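Local atomic coordinates of exopolyphosphatase (Cytophaga hutchinsonii, PDB entry 3MDQ), a protein that probably hydrolyses inorganic polyphosphate from its chain ends to release orthophosphate, as exopolyphosphatases of the Ppx/GppA family do. Residues V8-T13 with T80-V85; N14-L19 with S36-G41; R57-L62 with D96-E101. One frame throughout, in Å; residues are numbered along the deposited sequence. Where two conformers were deposited one is given.

Contact 1: residues V8-T13 with T80-V85; sequences VIDMGT and TGTSAV. With SO4 (sulfate ion), chain D.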
ATOM      1  N   VAL A   8      12.058   4.779  -9.212  1.00  9.23           N
ATOM      2  CA  VAL A   8      11.295   3.601  -8.847  1.00  8.79           C
ATOM      3  C   VAL A   8       9.841   3.861  -9.199  1.00  9.01           C
ATOM      4  O   VAL A   8       9.294   4.901  -8.844  1.00  9.93           O
ATOM      5  CB  VAL A   8      11.397   3.287  -7.327  1.00  9.16           C
ATOM      6  CG1 VAL A   8      10.563   2.059  -6.984  1.00 11.37           C
ATOM      7  CG2 VAL A   8      12.846   3.064  -6.900  1.00 11.13           C
ATOM      8  N   ILE A   9       9.221   2.894  -9.887  1.00 10.29           N
ATOM      9  CA  ILE A   9       7.789   2.908 -10.199  1.00  9.70           C
ATOM     10  C   ILE A   9       7.152   1.704  -9.474  1.00 11.69           C
ATOM     11  O   ILE A   9       7.610   0.572  -9.609  1.00 12.80           O
ATOM     12  CB  ILE A   9       7.493   2.823 -11.709  1.00  9.76           C
ATOM     13  CG1 ILE A   9       8.064   4.036 -12.429  1.00 11.07           C
ATOM     14  CG2 ILE A   9       5.963   2.653 -11.957  1.00 12.74           C
ATOM     15  CD1 ILE A   9       8.141   3.916 -13.964  1.00 13.71           C
ATOM     16  N   ASP A  10       6.100   1.986  -8.718  1.00  9.88           N
ATOM     17  CA  ASP A  10       5.261   0.978  -8.069  1.00 11.53           C
ATOM     18  C   ASP A  10       3.981   0.947  -8.859  1.00 11.33           C
ATOM     19  O   ASP A  10       3.170   1.889  -8.785  1.00 12.31           O
ATOM     20  CB  ASP A  10       5.031   1.395  -6.589  1.00 10.23           C
ATOM     21  CG  ASP A  10       4.008   0.571  -5.863  1.00 17.70           C
ATOM     22  OD1 ASP A  10       3.437  -0.413  -6.393  1.00 17.33           O
ATOM     23  OD2 ASP A  10       3.750   0.943  -4.696  1.00 16.74           O
HETATM   24  N   MSE A  11       3.755  -0.158  -9.563  1.00 10.95           N
HETATM   25  CA  MSE A  11       2.499  -0.338 -10.338  1.00 12.19           C
HETATM   26  C   MSE A  11       1.455  -1.002  -9.472  1.00 13.93           C
HETATM   27  O   MSE A  11       1.188  -2.179  -9.619  1.00 17.38           O
HETATM   28  CB  MSE A  11       2.728  -1.177 -11.585  1.00 13.70           C
HETATM   29  CG  MSE A  11       3.616  -0.497 -12.562  1.00 11.22           C
HETATM   30 SE   MSE A  11       4.079  -1.636 -14.094  0.75 16.64          SE
HETATM   31  CE  MSE A  11       2.312  -1.933 -14.827  1.00 18.58           C
ATOM     32  N   GLY A  12       0.869  -0.228  -8.588  1.00 11.61           N
ATOM     33  CA  GLY A  12      -0.132  -0.747  -7.652  1.00 13.22           C
ATOM     34  C   GLY A  12      -1.471  -0.984  -8.311  1.00 15.38           C
ATOM     35  O   GLY A  12      -1.734  -0.554  -9.421  1.00 15.89           O
ATOM     36  N   THR A  13      -2.334  -1.706  -7.615  1.00 12.62           N
ATOM     37  CA  THR A  13      -3.621  -2.086  -8.160  1.00 11.44           C
ATOM     38  C   THR A  13      -4.517  -0.861  -8.407  1.00 12.51           C
ATOM     39  O   THR A  13      -5.201  -0.776  -9.416  1.00 13.24           O
ATOM     40  CB  THR A  13      -4.304  -3.099  -7.191  1.00 11.16           C
ATOM     41  OG1 THR A  13      -3.480  -4.264  -7.093  1.00 12.85           O
ATOM     42  CG2 THR A  13      -5.732  -3.455  -7.620  1.00 12.32           C
ATOM     43  N   THR A  80       8.130  -2.148 -10.551  1.00 12.18           N
ATOM     44  CA  THR A  80       7.682  -3.401 -10.001  1.00 11.76           C
ATOM     45  C   THR A  80       6.198  -3.553 -10.336  1.00 12.65           C
ATOM     46  O   THR A  80       5.453  -2.589 -10.394  1.00 18.58           O
ATOM     47  CB  THR A  80       7.871  -3.479  -8.478  1.00 13.36           C
ATOM     48  OG1 THR A  80       7.139  -2.411  -7.859  1.00 14.26           O
ATOM     49  CG2 THR A  80       9.363  -3.397  -8.084  1.00 18.67           C
ATOM     50  N   GLY A  81       5.795  -4.764 -10.626  1.00 11.68           N
ATOM     51  CA  GLY A  81       4.384  -5.111 -10.769  1.00 11.90           C
ATOM     52  C   GLY A  81       4.002  -6.031  -9.613  1.00 12.25           C
ATOM     53  O   GLY A  81       4.690  -7.016  -9.361  1.00 13.25           O
ATOM     54  N   THR A  82       2.887  -5.736  -8.945  1.00 11.35           N
ATOM     55  CA  THR A  82       2.487  -6.485  -7.737  1.00 11.03           C
ATOM     56  C   THR A  82       1.113  -7.162  -7.949  1.00 12.25           C
ATOM     57  O   THR A  82       0.942  -7.822  -8.978  1.00 11.76           O
ATOM     58  CB  THR A  82       2.531  -5.591  -6.519  1.00 11.42           C
ATOM     59  OG1 THR A  82       1.752  -4.389  -6.737  1.00 13.76           O
ATOM     60  CG2 THR A  82       4.035  -5.264  -6.186  1.00 15.92           C
ATOM     61  N   SER A  83       0.186  -7.110  -6.987  1.00 11.16           N
ATOM     62  CA  SER A  83      -0.995  -8.002  -7.001  1.00 10.75           C
ATOM     63  C   SER A  83      -1.763  -8.049  -8.351  1.00 11.04           C
ATOM     64  O   SER A  83      -2.030  -9.129  -8.876  1.00 11.06           O
ATOM     65  CB  SER A  83      -1.961  -7.566  -5.911  1.00 11.28           C
ATOM     66  OG  SER A  83      -3.091  -8.419  -5.892  1.00 12.25           O
ATOM     67  N   ALA A  84      -2.211  -6.916  -8.859  1.00 12.42           N
ATOM     68  CA  ALA A  84      -3.026  -6.948 -10.070  1.00 12.43           C
ATOM     69  C   ALA A  84      -2.220  -7.475 -11.272  1.00 12.13           C
ATOM     70  O   ALA A  84      -2.745  -8.159 -12.136  1.00 12.43           O
ATOM     71  CB  ALA A  84      -3.607  -5.582 -10.401  1.00 12.93           C
ATOM     72  N   VAL A  85      -0.939  -7.170 -11.312  1.00 10.62           N
ATOM     73  CA  VAL A  85      -0.084  -7.626 -12.413  1.00 11.02           C
ATOM     74  C   VAL A  85       0.175  -9.121 -12.289  1.00 10.27           C
ATOM     75  O   VAL A  85      -0.106  -9.920 -13.214  1.00 13.46           O
ATOM     76  CB  VAL A  85       1.226  -6.847 -12.457  1.00 12.61           C
ATOM     77  CG1 VAL A  85       2.172  -7.410 -13.536  1.00 14.20           C
ATOM     78  CG2 VAL A  85       0.995  -5.333 -12.694  1.00 14.04           C
TER
HETATM   79  S   SO4 D 317      -1.686  -2.939  -4.217  1.00 16.48           S
HETATM   80  O1  SO4 D 317      -2.478  -4.046  -3.631  1.00 17.90           O
HETATM   81  O2  SO4 D 317      -2.548  -1.745  -4.488  1.00 17.78           O
HETATM   82  O3  SO4 D 317      -0.624  -2.579  -3.263  1.00 19.60           O
HETATM   83  O4  SO4 D 317      -1.088  -3.615  -5.357  1.00 23.00           O
HETATM   84  O   HOH W   1       8.083  -0.185  -6.446  1.00 24.06           O
HETATM   85  O   HOH W   2       1.971  -2.331  -5.058  1.00 15.27           O
HETATM   86  O   HOH W   3       4.221  -2.534  -7.715  1.00 20.86           O
HETATM   87  O   HOH W   4      -0.214  -4.487  -8.986  1.00 22.89           O
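T80 meets segment 8-13 first through its backbone: its N donates to I9 O (2.9 Å, 164° at the hydrogen), and its O accepts from M11 N, so the two strands run parallel with T80 facing D10. T80 shares its face of the sheet with D10, and a chi1 of 59° sets OG1 between the backbone N and the carbonyl carbon, near two waters. One bridges I9 O and T80 OG1, while the other donates to D10 OD1 at 2.6 Å and is hydrogen-bonded to T80 OG1. L299 of helix 299-309 touches D10, T80 and T82. At G81, the selenomethionine M11 lies on the other face, its CB 4.3 Å from G81 CA; a CB on the glycine would run into V85 CG1. T82 follows, its OG1 hydrogen-bonded to three waters, one of them a donor to M11 O. S83 brings its CB to 3.8 Å from T13 OG1, and A84 N sends a weak bond to that same oxygen over 3.4 Å. V85 closes the series, with CG2 4.2 Å from M11 CE. T13 OG1, set beside its own backbone N (chi1 -61°), also donates to sulfate O4 at 3.0 Å, while T13 N donates to both O4 and O2. The backbone N atoms of G140, G141 and S142 grip the ion as well. A turn carrying one glycine after the first strand, facing the G140-S142 loop across an anion, fits the phosphate-binding pattern of the actin-like ATPase fold, and the sulfate may mark a phosphate position.

Contact 2: residues N14-L19 with S36-G41; sequences NTFHLL and SAVGLG. With SO4 (sulfate ion), chain E.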
ATOM      1  N   ASN A  14      -4.540   0.096  -7.487  1.00 10.50           N
ATOM      2  CA  ASN A  14      -5.310   1.300  -7.653  1.00 11.63           C
ATOM      3  C   ASN A  14      -4.465   2.454  -8.179  1.00 11.30           C
ATOM      4  O   ASN A  14      -4.877   3.177  -9.090  1.00 13.06           O
ATOM      5  CB  ASN A  14      -5.960   1.704  -6.331  1.00 12.24           C
ATOM      6  CG  ASN A  14      -7.062   0.785  -5.920  1.00 13.23           C
ATOM      7  OD1 ASN A  14      -7.465  -0.135  -6.626  1.00 14.83           O
ATOM      8  ND2 ASN A  14      -7.542   1.005  -4.709  1.00 12.75           N
ATOM      9  N   THR A  15      -3.322   2.667  -7.543  1.00 12.36           N
ATOM     10  CA  THR A  15      -2.519   3.850  -7.743  1.00 12.80           C
ATOM     11  C   THR A  15      -1.115   3.471  -8.151  1.00 12.65           C
ATOM     12  O   THR A  15      -0.513   2.543  -7.593  1.00 14.30           O
ATOM     13  CB  THR A  15      -2.464   4.642  -6.432  1.00 16.49           C
ATOM     14  OG1 THR A  15      -3.823   4.956  -6.044  1.00 18.13           O
ATOM     15  CG2 THR A  15      -1.599   5.935  -6.572  1.00 17.39           C
ATOM     16  N   PHE A  16      -0.585   4.150  -9.188  1.00 10.49           N
ATOM     17  CA  PHE A  16       0.811   3.975  -9.578  1.00 10.45           C
ATOM     18  C   PHE A  16       1.600   5.103  -8.934  1.00 10.76           C
ATOM     19  O   PHE A  16       1.121   6.217  -8.881  1.00 11.46           O
ATOM     20  CB  PHE A  16       1.019   4.081 -11.113  1.00  9.58           C
ATOM     21  CG  PHE A  16       0.631   2.861 -11.914  1.00  7.80           C
ATOM     22  CD1 PHE A  16      -0.178   1.877 -11.417  1.00  9.09           C
ATOM     23  CD2 PHE A  16       1.035   2.719 -13.237  1.00  8.57           C
ATOM     24  CE1 PHE A  16      -0.511   0.762 -12.168  1.00  9.14           C
ATOM     25  CE2 PHE A  16       0.663   1.624 -13.988  1.00 10.01           C
ATOM     26  CZ  PHE A  16      -0.133   0.645 -13.448  1.00 10.23           C
ATOM     27  N   HIS A  17       2.823   4.791  -8.500  1.00  9.43           N
ATOM     28  CA  HIS A  17       3.703   5.778  -7.856  1.00 10.85           C
ATOM     29  C   HIS A  17       5.011   5.871  -8.573  1.00 11.06           C
ATOM     30  O   HIS A  17       5.558   4.849  -9.037  1.00 11.81           O
ATOM     31  CB  HIS A  17       3.992   5.365  -6.408  1.00 10.55           C
ATOM     32  CG  HIS A  17       2.772   5.306  -5.555  1.00 12.27           C
ATOM     33  ND1 HIS A  17       2.309   6.399  -4.851  1.00 16.96           N
ATOM     34  CD2 HIS A  17       1.888   4.305  -5.330  1.00 18.19           C
ATOM     35  CE1 HIS A  17       1.194   6.058  -4.212  1.00 17.87           C
ATOM     36  NE2 HIS A  17       0.920   4.797  -4.481  1.00 18.49           N
ATOM     37  N   LEU A  18       5.566   7.083  -8.613  1.00 10.79           N
ATOM     38  CA  LEU A  18       6.867   7.360  -9.164  1.00  9.55           C
ATOM     39  C   LEU A  18       7.685   8.109  -8.110  1.00 10.53           C
ATOM     40  O   LEU A  18       7.291   9.156  -7.659  1.00 10.72           O
ATOM     41  CB  LEU A  18       6.792   8.235 -10.423  1.00 11.16           C
ATOM     42  CG  LEU A  18       8.121   8.738 -10.991  1.00 10.61           C
ATOM     43  CD1 LEU A  18       9.088   7.609 -11.478  1.00 10.13           C
ATOM     44  CD2 LEU A  18       7.818   9.708 -12.165  1.00 10.19           C
ATOM     45  N   LEU A  19       8.822   7.531  -7.750  1.00  9.01           N
ATOM     46  CA  LEU A  19       9.773   8.148  -6.843  1.00  9.61           C
ATOM     47  C   LEU A  19      11.123   8.312  -7.535  1.00  8.34           C
ATOM     48  O   LEU A  19      11.693   7.333  -8.020  1.00 10.86           O
ATOM     49  CB  LEU A  19       9.967   7.272  -5.617  1.00  9.75           C
ATOM     50  CG  LEU A  19      10.952   7.768  -4.551  1.00 11.16           C
ATOM     51  CD1 LEU A  19      10.414   8.982  -3.855  1.00 13.60           C
ATOM     52  CD2 LEU A  19      11.195   6.632  -3.493  1.00 12.62           C
ATOM     53  N   SER A  36      -0.535   8.493  -9.541  1.00 12.76           N
ATOM     54  CA  SER A  36      -1.535   8.566 -10.586  1.00 11.52           C
ATOM     55  C   SER A  36      -2.506   7.432 -10.379  1.00 14.36           C
ATOM     56  O   SER A  36      -2.090   6.271 -10.208  1.00 13.43           O
ATOM     57  CB  SER A  36      -0.804   8.442 -11.928  1.00 15.70           C
ATOM     58  OG  SER A  36      -1.701   8.334 -13.032  1.00 19.13           O
ATOM     59  N   ALA A  37      -3.801   7.751 -10.363  1.00 13.02           N
ATOM     60  CA  ALA A  37      -4.832   6.740 -10.193  1.00 13.34           C
ATOM     61  C   ALA A  37      -5.021   6.010 -11.536  1.00 14.74           C
ATOM     62  O   ALA A  37      -5.188   6.651 -12.599  1.00 18.64           O
ATOM     63  CB  ALA A  37      -6.154   7.394  -9.711  1.00 16.24           C
ATOM     64  N   VAL A  38      -4.844   4.699 -11.509  1.00 11.46           N
ATOM     65  CA  VAL A  38      -4.901   3.871 -12.689  1.00  9.86           C
ATOM     66  C   VAL A  38      -6.041   2.872 -12.627  1.00 10.73           C
ATOM     67  O   VAL A  38      -6.662   2.583 -13.647  1.00 13.47           O
ATOM     68  CB  VAL A  38      -3.556   3.107 -12.888  1.00 11.08           C
ATOM     69  CG1 VAL A  38      -3.671   2.027 -13.981  1.00 12.46           C
ATOM     70  CG2 VAL A  38      -2.439   4.130 -13.261  1.00 11.98           C
ATOM     71  N   GLY A  39      -6.346   2.312 -11.465  1.00 10.20           N
ATOM     72  CA  GLY A  39      -7.430   1.348 -11.416  1.00 12.17           C
ATOM     73  C   GLY A  39      -7.173   0.129 -12.255  1.00 12.64           C
ATOM     74  O   GLY A  39      -8.023  -0.284 -13.016  1.00 12.56           O
ATOM     75  N   LEU A  40      -6.017  -0.479 -12.053  1.00 11.94           N
ATOM     76  CA  LEU A  40      -5.611  -1.678 -12.767  1.00 11.56           C
ATOM     77  C   LEU A  40      -6.544  -2.841 -12.441  1.00 14.09           C
ATOM     78  O   LEU A  40      -6.726  -3.777 -13.229  1.00 14.00           O
ATOM     79  CB  LEU A  40      -4.138  -1.991 -12.428  1.00 13.69           C
ATOM     80  CG  LEU A  40      -3.321  -2.737 -13.427  1.00 17.54           C
ATOM     81  CD1 LEU A  40      -3.360  -2.078 -14.828  1.00 11.14           C
ATOM     82  CD2 LEU A  40      -1.915  -2.890 -12.842  1.00 14.63           C
ATOM     83  N   GLY A  41      -7.119  -2.825 -11.246  1.00 11.14           N
ATOM     84  CA  GLY A  41      -7.969  -3.942 -10.807  1.00 12.19           C
ATOM     85  C   GLY A  41      -9.422  -3.815 -11.244  1.00 14.50           C
ATOM     86  O   GLY A  41     -10.158  -4.806 -11.338  1.00 13.11           O
TER
HETATM   87  S   SO4 E 318      -4.980   3.257  -2.893  0.70 15.71           S
HETATM   88  O1  SO4 E 318      -6.372   3.336  -3.445  0.70 15.77           O
HETATM   89  O2  SO4 E 318      -4.326   1.980  -3.012  0.70 14.48           O
HETATM   90  O3  SO4 E 318      -5.080   3.492  -1.416  0.70 12.34           O
HETATM   91  O4  SO4 E 318      -4.090   4.276  -3.474  0.70 15.71           O
HETATM   92  O   HOH W   5      -8.436  -1.042  -9.145  1.00 12.71           O
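V38 lays its CG2 over one face of the F16 ring, a CH-pi contact 3.6 Å from the centroid and 14° off the ring normal, while L40 brings CD2 to the ring edge, in plane and 4.0 Å from CE1. F16 shares its face of this antiparallel hairpin with S36; chi1 of -78°, with CG beside the backbone N, leans the ring to V38. The backbones set the register: F16 N donates to S36 O (2.8 Å), and S36 N returns the bond to F16 O. Two residues back, beyond the T15-A37 pair, N14 O takes two donors, V38 N in the carbonyl plane and G39 N tilted 31° from it; a positive phi at G39 lets the chain turn there. N14 ND2 also donates to sulfate O1 at 2.9 Å and T15 OG1 to O4 at 2.7 Å, with R269 as a further donor. A water gives a proton to N14 OD1. Farther out, R57 of helix 52-71 bonds to V38 O and G39 O, and T61 to S36 OG. Around the sulfate, the mix of amide, hydroxyl and guanidinium donors is suited to an anion, consistent with a place for a phosphate group of the polyphosphate substrate.

Contact 3: residues R57-L62 with D96-E101; sequences RALDTL and DRIKKE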
ATOM      1  N   ARG A  57      -5.228   2.837 -19.387  1.00  8.95           N
ATOM      2  CA  ARG A  57      -4.918   3.787 -18.306  1.00  8.47           C
ATOM      3  C   ARG A  57      -3.482   3.593 -17.809  1.00  9.09           C
ATOM      4  O   ARG A  57      -2.762   4.565 -17.557  1.00 10.12           O
ATOM      5  CB  ARG A  57      -5.910   3.695 -17.131  1.00 10.61           C
ATOM      6  CG  ARG A  57      -7.317   4.143 -17.462  1.00 11.41           C
ATOM      7  CD  ARG A  57      -8.221   4.160 -16.235  1.00 11.10           C
ATOM      8  NE  ARG A  57      -8.472   2.870 -15.611  1.00  9.75           N
ATOM      9  CZ  ARG A  57      -9.471   2.046 -15.904  1.00 10.03           C
ATOM     10  NH1 ARG A  57     -10.367   2.335 -16.853  1.00 12.31           N
ATOM     11  NH2 ARG A  57      -9.617   0.929 -15.208  1.00 13.24           N
ATOM     12  N   ALA A  58      -3.089   2.343 -17.621  1.00  8.60           N
ATOM     13  CA  ALA A  58      -1.727   2.030 -17.170  1.00  8.61           C
ATOM     14  C   ALA A  58      -0.660   2.596 -18.137  1.00  8.82           C
ATOM     15  O   ALA A  58       0.311   3.218 -17.700  1.00  9.88           O
ATOM     16  CB  ALA A  58      -1.510   0.481 -16.957  1.00  9.94           C
ATOM     17  N   LEU A  59      -0.862   2.372 -19.427  1.00 10.61           N
ATOM     18  CA  LEU A  59       0.059   2.887 -20.435  1.00  9.95           C
ATOM     19  C   LEU A  59       0.082   4.406 -20.467  1.00 10.46           C
ATOM     20  O   LEU A  59       1.142   5.014 -20.599  1.00 11.71           O
ATOM     21  CB  LEU A  59      -0.219   2.342 -21.841  1.00 12.07           C
ATOM     22  CG  LEU A  59       0.492   1.058 -22.224  1.00 22.99           C
ATOM     23  CD1 LEU A  59       1.954   1.341 -22.428  1.00 19.15           C
ATOM     24  CD2 LEU A  59       0.311  -0.018 -21.195  1.00 22.73           C
ATOM     25  N   ASP A  60      -1.079   5.030 -20.348  0.60  9.15           N
ATOM     26  CA  ASP A  60      -1.141   6.496 -20.290  0.60 10.81           C
ATOM     27  C   ASP A  60      -0.262   6.995 -19.155  0.60 11.00           C
ATOM     28  O   ASP A  60       0.586   7.861 -19.323  0.60  9.65           O
ATOM     29  CB  ASP A  60      -2.579   6.946 -20.062  0.60 10.87           C
ATOM     30  CG  ASP A  60      -2.713   8.462 -19.973  0.60 16.31           C
ATOM     31  OD1 ASP A  60      -2.257   9.146 -20.913  0.60 20.04           O
ATOM     32  OD2 ASP A  60      -3.287   8.959 -18.989  0.60 26.67           O
ATOM     33  N   THR A  61      -0.436   6.414 -17.985  1.00  9.96           N
ATOM     34  CA  THR A  61       0.314   6.845 -16.823  1.00  9.28           C
ATOM     35  C   THR A  61       1.807   6.576 -16.996  1.00  8.97           C
ATOM     36  O   THR A  61       2.627   7.424 -16.657  1.00  9.82           O
ATOM     37  CB  THR A  61      -0.209   6.151 -15.558  1.00  9.17           C
ATOM     38  OG1 THR A  61      -1.503   6.695 -15.251  1.00 13.02           O
ATOM     39  CG2 THR A  61       0.709   6.376 -14.345  1.00 11.03           C
ATOM     40  N   LEU A  62       2.140   5.413 -17.540  1.00  9.44           N
ATOM     41  CA  LEU A  62       3.545   5.088 -17.731  1.00  8.37           C
ATOM     42  C   LEU A  62       4.241   5.989 -18.774  1.00  8.68           C
ATOM     43  O   LEU A  62       5.431   6.306 -18.623  1.00  9.47           O
ATOM     44  CB  LEU A  62       3.744   3.584 -17.979  1.00  9.28           C
ATOM     45  CG  LEU A  62       3.425   2.740 -16.716  1.00 11.70           C
ATOM     46  CD1 LEU A  62       3.350   1.286 -17.067  1.00 14.74           C
ATOM     47  CD2 LEU A  62       4.402   2.970 -15.579  1.00 12.05           C
ATOM     48  N   ASP A  96       4.431  -6.476 -22.208  1.00  7.06           N
ATOM     49  CA  ASP A  96       5.031  -6.325 -23.543  1.00  8.13           C
ATOM     50  C   ASP A  96       4.662  -4.955 -24.145  1.00  9.87           C
ATOM     51  O   ASP A  96       5.486  -4.311 -24.812  1.00  9.31           O
ATOM     52  CB  ASP A  96       4.588  -7.441 -24.465  1.00  9.68           C
ATOM     53  CG  ASP A  96       5.232  -8.781 -24.120  1.00 12.83           C
ATOM     54  OD1 ASP A  96       6.110  -8.855 -23.217  1.00 14.97           O
ATOM     55  OD2 ASP A  96       4.838  -9.785 -24.749  1.00 17.00           O
ATOM     56  N   ARG A  97       3.429  -4.508 -23.898  1.00  9.21           N
ATOM     57  CA  ARG A  97       3.008  -3.166 -24.371  1.00  8.89           C
ATOM     58  C   ARG A  97       3.853  -2.083 -23.698  1.00  8.67           C
ATOM     59  O   ARG A  97       4.266  -1.132 -24.349  1.00 10.37           O
ATOM     60  CB  ARG A  97       1.507  -2.925 -24.182  1.00  8.93           C
ATOM     61  CG  ARG A  97       0.606  -3.771 -25.078  1.00  9.81           C
ATOM     62  CD  ARG A  97      -0.880  -3.501 -24.826  1.00 12.75           C
ATOM     63  NE  ARG A  97      -1.789  -4.388 -25.560  1.00 13.39           N
ATOM     64  CZ  ARG A  97      -3.127  -4.403 -25.391  1.00 14.81           C
ATOM     65  NH1 ARG A  97      -3.697  -3.589 -24.547  1.00 16.22           N
ATOM     66  NH2 ARG A  97      -3.862  -5.260 -26.062  1.00 18.14           N
ATOM     67  N   ILE A  98       4.132  -2.232 -22.406  1.00  7.07           N
ATOM     68  CA  ILE A  98       4.967  -1.283 -21.684  1.00  8.14           C
ATOM     69  C   ILE A  98       6.392  -1.242 -22.265  1.00  9.58           C
ATOM     70  O   ILE A  98       6.992  -0.177 -22.443  1.00  9.98           O
ATOM     71  CB  ILE A  98       4.986  -1.558 -20.149  1.00  8.44           C
ATOM     72  CG1 ILE A  98       3.583  -1.318 -19.598  1.00  8.57           C
ATOM     73  CG2 ILE A  98       6.074  -0.699 -19.456  1.00  9.21           C
ATOM     74  CD1 ILE A  98       3.350  -1.848 -18.149  1.00  9.22           C
ATOM     75  N   LYS A  99       6.966  -2.400 -22.541  1.00  9.52           N
ATOM     76  CA  LYS A  99       8.306  -2.468 -23.097  1.00  9.44           C
ATOM     77  C   LYS A  99       8.342  -1.762 -24.463  1.00 10.00           C
ATOM     78  O   LYS A  99       9.262  -0.985 -24.744  1.00 10.62           O
ATOM     79  CB  LYS A  99       8.763  -3.933 -23.227  1.00 10.22           C
ATOM     80  CG  LYS A  99      10.096  -4.136 -23.890  1.00 10.07           C
ATOM     81  CD  LYS A  99      11.203  -3.406 -23.146  1.00 12.24           C
ATOM     82  CE  LYS A  99      12.595  -3.856 -23.642  1.00 18.33           C
ATOM     83  NZ  LYS A  99      13.642  -3.178 -22.853  1.00 21.06           N
ATOM     84  N   LYS A 100       7.333  -1.996 -25.286  1.00 10.97           N
ATOM     85  CA  LYS A 100       7.276  -1.387 -26.607  1.00 12.62           C
ATOM     86  C   LYS A 100       7.133   0.124 -26.512  1.00 14.43           C
ATOM     87  O   LYS A 100       7.818   0.865 -27.229  1.00 16.56           O
ATOM     88  CB  LYS A 100       6.130  -1.988 -27.419  1.00 12.69           C
ATOM     89  CG  LYS A 100       5.971  -1.387 -28.838  1.00 20.51           C
ATOM     90  CD  LYS A 100       5.058  -2.283 -29.678  1.00 35.24           C
ATOM     91  CE  LYS A 100       4.261  -1.502 -30.714  1.00 43.51           C
ATOM     92  NZ  LYS A 100       3.045  -2.272 -31.120  1.00 40.90           N
ATOM     93  N   GLU A 101       6.253   0.578 -25.642  1.00 13.32           N
ATOM     94  CA  GLU A 101       5.874   2.003 -25.605  1.00 14.52           C
ATOM     95  C   GLU A 101       6.902   2.907 -24.954  1.00 14.52           C
ATOM     96  O   GLU A 101       7.140   4.010 -25.449  1.00 14.87           O
ATOM     97  CB  GLU A 101       4.570   2.126 -24.869  1.00 15.28           C
ATOM     98  CG  GLU A 101       3.817   3.398 -25.071  1.00 23.70           C
ATOM     99  CD  GLU A 101       3.130   3.505 -26.427  1.00 29.76           C
ATOM    100  OE1 GLU A 101       2.843   2.469 -27.089  1.00 29.07           O
ATOM    101  OE2 GLU A 101       2.870   4.665 -26.812  1.00 21.31           O
TER
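L59 and L62 meet I98 where helices 52-71 and 91-102 lie side by side, packed against the I9, M11 and F16 face of the N-terminal mixed sheet in the alpha/beta domain of an actin-like ATPase fold. The short axes run in roughly the same direction, 31° apart and 10.5 Å at closest approach, and leucine and isoleucine branches bridge the gap between them. I98 carries most of the inner part. With its CG1 beside the backbone N (chi1 -65°) and the chain extended beyond, it sends CD1 to L62 CD1 at 3.3 Å, tighter than normal van der Waals contact, and turns CG1 toward both leucines. L59 approaches the same atom from the next turn, CD2 lying 3.9 Å from I98 CG1. The two leucines differ in depth: L62 touches I9, M11 and F16 of the sheet, whereas L59 is partly exposed. Cutting I98 back to an alanine would probably open a gap between the helices, leaving L62 CD1 and the M11 methyl without the CD1 they share and L59 CD2 without CG1. On the outer side the charged side chains meet L59 through their carbon atoms. E101 sets CB and CG against L59 CD1, and its bend at chi2 (75°) turns the carboxylate off to a salt bridge with K63. R97 likewise leads its guanidinium away, to E52, but its backbone stays close: L59 CD1 comes to 3.9 Å from R97 O, and L59 CD2 lies 4.3 Å from R97 CB.

From the N terminus, the chain opens contact 1 with strand 5-11 and contact 2 with the following strand 15-24. Contact 2 closes first, when strand 27-37 folds back as a hairpin, and it therefore lies wholly within the span of contact 1. Helix 52-71 next opens contact 3; strand 76-81 and the start of helix 83-87 then close contact 1, and helix 91-102 closes contact 3, so these two loops cross. Contacts 2 and 3 follow in series, yet helix 52-71 packs back on the hairpin. Together the three join four neighbouring strands of one sheet to the helix pair on its face, with M11 reaching I98.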